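Local coordinates for protein HTH-type transcriptional activator AmpR (Pseudomonas aeruginosa PAO1, PDB 5MMH) that activates transcription of the ampC beta-lactamase gene as a LysR-family regulator, its effector domain recognising muropeptides derived from the cell wall, at residues A81-L95 against L143-A157. Sequence-based numbering, arbitrary orientation.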
loop_
_atom_site.group_PDB
_atom_site.type_symbol
_atom_site.label_atom_id
_atom_site.label_comp_id
_atom_site.label_asym_id
_atom_site.label_seq_id
_atom_site.Cartn_x
_atom_site.Cartn_y
_atom_site.Cartn_z
ATOM N N ALA A 81 -12.825 8.098 10.640
ATOM C CA ALA A 81 -12.502 8.129 9.212
ATOM C C ALA A 81 -13.691 7.560 8.457
ATOM O O ALA A 81 -13.706 6.372 8.109
ATOM C CB ALA A 81 -11.216 7.362 8.900
ATOM N N PRO A 82 -14.710 8.379 8.190
ATOM C CA PRO A 82 -15.862 7.886 7.438
ATOM C C PRO A 82 -15.446 7.521 6.029
ATOM O O PRO A 82 -14.545 8.127 5.443
ATOM C CB PRO A 82 -16.836 9.071 7.434
ATOM C CG PRO A 82 -16.290 10.036 8.433
ATOM C CD PRO A 82 -14.822 9.821 8.464
ATOM N N LEU A 83 -16.127 6.526 5.490
ATOM C CA LEU A 83 -15.835 5.983 4.173
ATOM C C LEU A 83 -16.757 6.605 3.129
ATOM O O LEU A 83 -17.958 6.772 3.368
ATOM C CB LEU A 83 -16.013 4.465 4.174
ATOM C CG LEU A 83 -15.103 3.660 5.095
ATOM C CD1 LEU A 83 -15.294 2.169 4.870
ATOM C CD2 LEU A 83 -13.654 4.050 4.862
ATOM N N THR A 84 -16.197 6.927 1.964
ATOM C CA THR A 84 -16.995 7.420 0.852
ATOM C C THR A 84 -16.505 6.796 -0.452
ATOM O O THR A 84 -15.412 6.231 -0.527
ATOM C CB THR A 84 -16.948 8.954 0.771
ATOM O OG1 THR A 84 -18.123 9.420 0.106
ATOM C CG2 THR A 84 -15.700 9.440 0.017
ATOM N N VAL A 85 -17.331 6.925 -1.488
ATOM C CA VAL A 85 -16.992 6.439 -2.822
ATOM C C VAL A 85 -15.986 7.383 -3.469
ATOM O O VAL A 85 -16.199 8.600 -3.508
ATOM C CB VAL A 85 -18.257 6.307 -3.681
ATOM C CG1 VAL A 85 -17.889 6.196 -5.133
ATOM C CG2 VAL A 85 -19.083 5.099 -3.244
ATOM N N LEU A 86 -14.881 6.821 -3.986
ATOM C CA LEU A 86 -13.845 7.585 -4.662
ATOM C C LEU A 86 -13.503 6.894 -5.973
ATOM O O LEU A 86 -13.417 5.664 -6.026
ATOM C CB LEU A 86 -12.595 7.725 -3.783
ATOM C CG LEU A 86 -12.804 8.499 -2.475
ATOM C CD1 LEU A 86 -11.598 8.337 -1.575
ATOM C CD2 LEU A 86 -13.040 9.972 -2.761
ATOM N N CYS A 87 -13.308 7.680 -7.033
ATOM C CA CYS A 87 -13.061 7.105 -8.354
ATOM C C CYS A 87 -12.366 8.127 -9.238
ATOM O O CYS A 87 -12.206 9.292 -8.868
ATOM C CB CYS A 87 -14.357 6.630 -9.004
ATOM S SG CYS A 87 -15.589 7.928 -9.227
ATOM N N CYS A 88 -11.938 7.670 -10.416
ATOM C CA CYS A 88 -11.326 8.578 -11.379
ATOM C C CYS A 88 -12.395 9.416 -12.090
ATOM O O CYS A 88 -13.572 9.042 -12.121
ATOM C CB CYS A 88 -10.490 7.799 -12.398
ATOM S SG CYS A 88 -11.423 6.716 -13.492
ATOM N N PRO A 89 -12.004 10.577 -12.650
ATOM C CA PRO A 89 -12.973 11.398 -13.412
ATOM C C PRO A 89 -13.664 10.642 -14.536
ATOM O O PRO A 89 -14.886 10.766 -14.709
ATOM C CB PRO A 89 -12.106 12.542 -13.956
ATOM C CG PRO A 89 -10.911 12.584 -13.068
ATOM C CD PRO A 89 -10.664 11.192 -12.595
ATOM N N GLU A 90 -12.893 9.892 -15.326
ATOM C CA GLU A 90 -13.384 8.892 -16.266
ATOM C C GLU A 90 -14.655 8.233 -15.743
ATOM O O GLU A 90 -15.736 8.409 -16.317
ATOM C CB GLU A 90 -12.279 7.851 -16.500
ATOM C CG GLU A 90 -12.215 7.179 -17.871
ATOM C CD GLU A 90 -13.153 5.998 -17.999
ATOM O OE1 GLU A 90 -14.256 6.180 -18.562
ATOM O OE2 GLU A 90 -12.783 4.892 -17.542
ATOM N N VAL A 91 -14.539 7.513 -14.623
ATOM C CA VAL A 91 -15.684 6.789 -14.087
ATOM C C VAL A 91 -16.680 7.740 -13.441
ATOM O O VAL A 91 -17.890 7.496 -13.493
ATOM C CB VAL A 91 -15.208 5.701 -13.106
ATOM C CG1 VAL A 91 -16.276 5.391 -12.073
ATOM C CG2 VAL A 91 -14.830 4.437 -13.864
ATOM N N ALA A 92 -16.208 8.841 -12.848
ATOM C CA ALA A 92 -17.110 9.736 -12.114
ATOM C C ALA A 92 -18.184 10.326 -13.022
ATOM O O ALA A 92 -19.351 10.439 -12.625
ATOM C CB ALA A 92 -16.320 10.856 -11.436
ATOM N N ALA A 93 -17.808 10.702 -14.252
ATOM C CA ALA A 93 -18.772 11.260 -15.196
ATOM C C ALA A 93 -19.918 10.289 -15.471
ATOM O O ALA A 93 -21.077 10.704 -15.606
ATOM C CB ALA A 93 -18.066 11.635 -16.497
ATOM N N GLN A 94 -19.615 8.990 -15.538
ATOM C CA GLN A 94 -20.595 7.966 -15.885
ATOM C C GLN A 94 -21.578 7.654 -14.762
ATOM O O GLN A 94 -22.528 6.899 -14.993
ATOM C CB GLN A 94 -19.863 6.686 -16.304
ATOM C CG GLN A 94 -18.976 6.864 -17.537
ATOM C CD GLN A 94 -17.920 5.778 -17.674
ATOM O OE1 GLN A 94 -18.236 4.592 -17.768
ATOM N NE2 GLN A 94 -16.655 6.185 -17.695
ATOM N N LEU A 95 -21.385 8.199 -13.563
ATOM C CA LEU A 95 -22.267 7.926 -12.436
ATOM C C LEU A 95 -23.237 9.086 -12.239
ATOM O O LEU A 95 -22.817 10.245 -12.155
ATOM C CB LEU A 95 -21.465 7.694 -11.154
ATOM C CG LEU A 95 -20.634 6.424 -11.028
ATOM C CD1 LEU A 95 -19.505 6.677 -10.066
ATOM C CD2 LEU A 95 -21.493 5.256 -10.549
ATOM N N LEU A 143 -6.718 2.878 -4.043
ATOM C CA LEU A 143 -6.913 4.175 -4.691
ATOM C C LEU A 143 -6.096 4.293 -5.967
ATOM O O LEU A 143 -6.543 4.912 -6.940
ATOM C CB LEU A 143 -6.561 5.311 -3.734
ATOM C CG LEU A 143 -7.798 5.944 -3.088
ATOM C CD1 LEU A 143 -8.691 6.559 -4.151
ATOM C CD2 LEU A 143 -8.579 4.918 -2.269
ATOM N N GLU A 144 -4.888 3.725 -5.967
ATOM C CA GLU A 144 -4.116 3.604 -7.197
ATOM C C GLU A 144 -4.872 2.792 -8.252
ATOM O O GLU A 144 -4.901 3.171 -9.428
ATOM C CB GLU A 144 -2.753 2.980 -6.893
ATOM C CG GLU A 144 -1.890 2.751 -8.125
ATOM C CD GLU A 144 -1.419 4.038 -8.778
ATOM O OE1 GLU A 144 -1.092 4.008 -9.991
ATOM O OE2 GLU A 144 -1.347 5.074 -8.074
ATOM N N ALA A 145 -5.513 1.684 -7.853
ATOM C CA ALA A 145 -6.339 0.947 -8.810
ATOM C C ALA A 145 -7.484 1.803 -9.323
ATOM O O ALA A 145 -7.814 1.764 -10.513
ATOM C CB ALA A 145 -6.891 -0.329 -8.178
ATOM N N ALA A 146 -8.102 2.589 -8.439
ATOM C CA ALA A 146 -9.199 3.450 -8.859
ATOM C C ALA A 146 -8.703 4.548 -9.783
ATOM O O ALA A 146 -9.364 4.878 -10.769
ATOM C CB ALA A 146 -9.889 4.057 -7.638
ATOM N N ARG A 147 -7.546 5.134 -9.471
ATOM C CA ARG A 147 -6.928 6.100 -10.376
ATOM C C ARG A 147 -6.834 5.554 -11.801
ATOM O O ARG A 147 -7.186 6.239 -12.770
ATOM C CB ARG A 147 -5.531 6.472 -9.868
ATOM C CG ARG A 147 -4.906 7.679 -10.582
ATOM C CD ARG A 147 -4.835 8.830 -9.667
ATOM N NE ARG A 147 -3.657 8.776 -8.801
ATOM C CZ ARG A 147 -3.279 9.735 -7.957
ATOM N NH1 ARG A 147 -2.190 9.562 -7.239
ATOM N NH2 ARG A 147 -4.024 10.822 -7.802
ATOM N N GLN A 148 -6.335 4.324 -11.942
ATOM C CA GLN A 148 -6.126 3.694 -13.240
ATOM C C GLN A 148 -7.414 3.165 -13.868
ATOM O O GLN A 148 -7.343 2.419 -14.849
ATOM C CB GLN A 148 -5.100 2.563 -13.106
ATOM C CG GLN A 148 -3.656 3.053 -13.085
ATOM C CD GLN A 148 -2.667 1.977 -12.660
ATOM O OE1 GLN A 148 -2.711 0.841 -13.143
ATOM N NE2 GLN A 148 -1.755 2.336 -11.765
ATOM N N GLY A 149 -8.580 3.508 -13.319
ATOM C CA GLY A 149 -9.852 3.169 -13.935
ATOM C C GLY A 149 -10.327 1.750 -13.724
ATOM O O GLY A 149 -11.311 1.344 -14.349
ATOM N N VAL A 150 -9.672 0.984 -12.854
ATOM C CA VAL A 150 -10.056 -0.407 -12.658
ATOM C C VAL A 150 -11.438 -0.527 -12.020
ATOM O O VAL A 150 -12.194 -1.458 -12.330
ATOM C CB VAL A 150 -8.967 -1.100 -11.825
ATOM C CG1 VAL A 150 -9.319 -2.522 -11.570
ATOM C CG2 VAL A 150 -7.604 -0.988 -12.558
ATOM N N GLY A 151 -11.799 0.390 -11.134
ATOM C CA GLY A 151 -13.059 0.249 -10.427
ATOM C C GLY A 151 -13.349 1.450 -9.545
ATOM O O GLY A 151 -12.728 2.506 -9.669
ATOM N N VAL A 152 -14.324 1.279 -8.660
ATOM C CA VAL A 152 -14.784 2.342 -7.777
ATOM C C VAL A 152 -14.361 2.005 -6.354
ATOM O O VAL A 152 -14.676 0.920 -5.848
ATOM C CB VAL A 152 -16.305 2.534 -7.885
ATOM C CG1 VAL A 152 -16.832 3.201 -6.651
ATOM C CG2 VAL A 152 -16.622 3.398 -9.087
ATOM N N ALA A 153 -13.644 2.936 -5.713
ATOM C CA ALA A 153 -13.109 2.742 -4.370
ATOM C C ALA A 153 -14.073 3.215 -3.283
ATOM O O ALA A 153 -14.898 4.109 -3.487
ATOM C CB ALA A 153 -11.780 3.474 -4.206
ATOM N N LEU A 154 -13.936 2.601 -2.110
ATOM C CA LEU A 154 -14.639 2.983 -0.892
ATOM C C LEU A 154 -13.587 3.070 0.205
ATOM O O LEU A 154 -13.060 2.045 0.655
ATOM C CB LEU A 154 -15.737 1.976 -0.542
ATOM C CG LEU A 154 -16.474 2.144 0.789
ATOM C CD1 LEU A 154 -17.215 3.480 0.848
ATOM C CD2 LEU A 154 -17.430 0.978 0.997
ATOM N N ALA A 155 -13.289 4.290 0.635
ATOM C CA ALA A 155 -12.094 4.559 1.421
ATOM C C ALA A 155 -12.318 5.853 2.193
ATOM O O ALA A 155 -13.294 6.574 1.932
ATOM C CB ALA A 155 -10.857 4.665 0.510
ATOM N N PRO A 156 -11.440 6.178 3.151
ATOM C CA PRO A 156 -11.588 7.442 3.905
ATOM C C PRO A 156 -11.136 8.635 3.074
ATOM O O PRO A 156 -9.967 8.732 2.697
ATOM C CB PRO A 156 -10.678 7.240 5.127
ATOM C CG PRO A 156 -10.421 5.763 5.205
ATOM C CD PRO A 156 -10.437 5.291 3.772
ATOM N N ALA A 157 -12.069 9.552 2.797
ATOM C CA ALA A 157 -11.738 10.754 2.025
ATOM C C ALA A 157 -10.628 11.554 2.688
ATOM O O ALA A 157 -9.764 12.120 2.006
ATOM C CB ALA A 157 -12.971 11.652 1.861
HETATM O O HOH W 1 -14.862 9.574 3.234
HETATM O O HOH W 2 -12.333 4.644 -10.767
#
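V152 splits its two methyls between neighbours on 81-95: CG1 crosses V85 CG1 at 3.5 Å, while CG2 lies 3.6 Å from V91 CG1 and also reaches C87 CB. Strand and helix of that segment are thereby packed against one side chain. On the same face as V85, L154 has CG anti to its backbone N (chi1 174°), which lays CD1 along the neighbouring strand, 3.7 Å from L83 CB. L83 CD2 lies over the face of the P156 ring, 3.5 Å from P156 N. The other face carries L86, whose CB meets L143 CD1 while its CD1 faces the methyl of A155.

Strands 83-86 and 153-156 run antiparallel with a marked twist, 137° between their directions. T84 and A155 exchange two backbone hydrogen bonds, as do L86 and A153. Water closes both ends: one molecule links P82 O to A157 N, a second accepts from C88 N and donates to A146 O. C88 is the N-cap of helix 89-93, its SG accepting from V91 N and packing 3.9 Å from G149 CA, in the Schellman motif that ends helix 139-147.

In this periplasmic-binding-protein-like effector domain, 153-156 pairs with the end of 73-86, and the backbone of adjacent V152 bonds to T105 and L107 at strand 106-109; W115 and W118 of helix 114-121 cover the V85 and L154 face, and L164 of helix 161-165 touches L86 on the other.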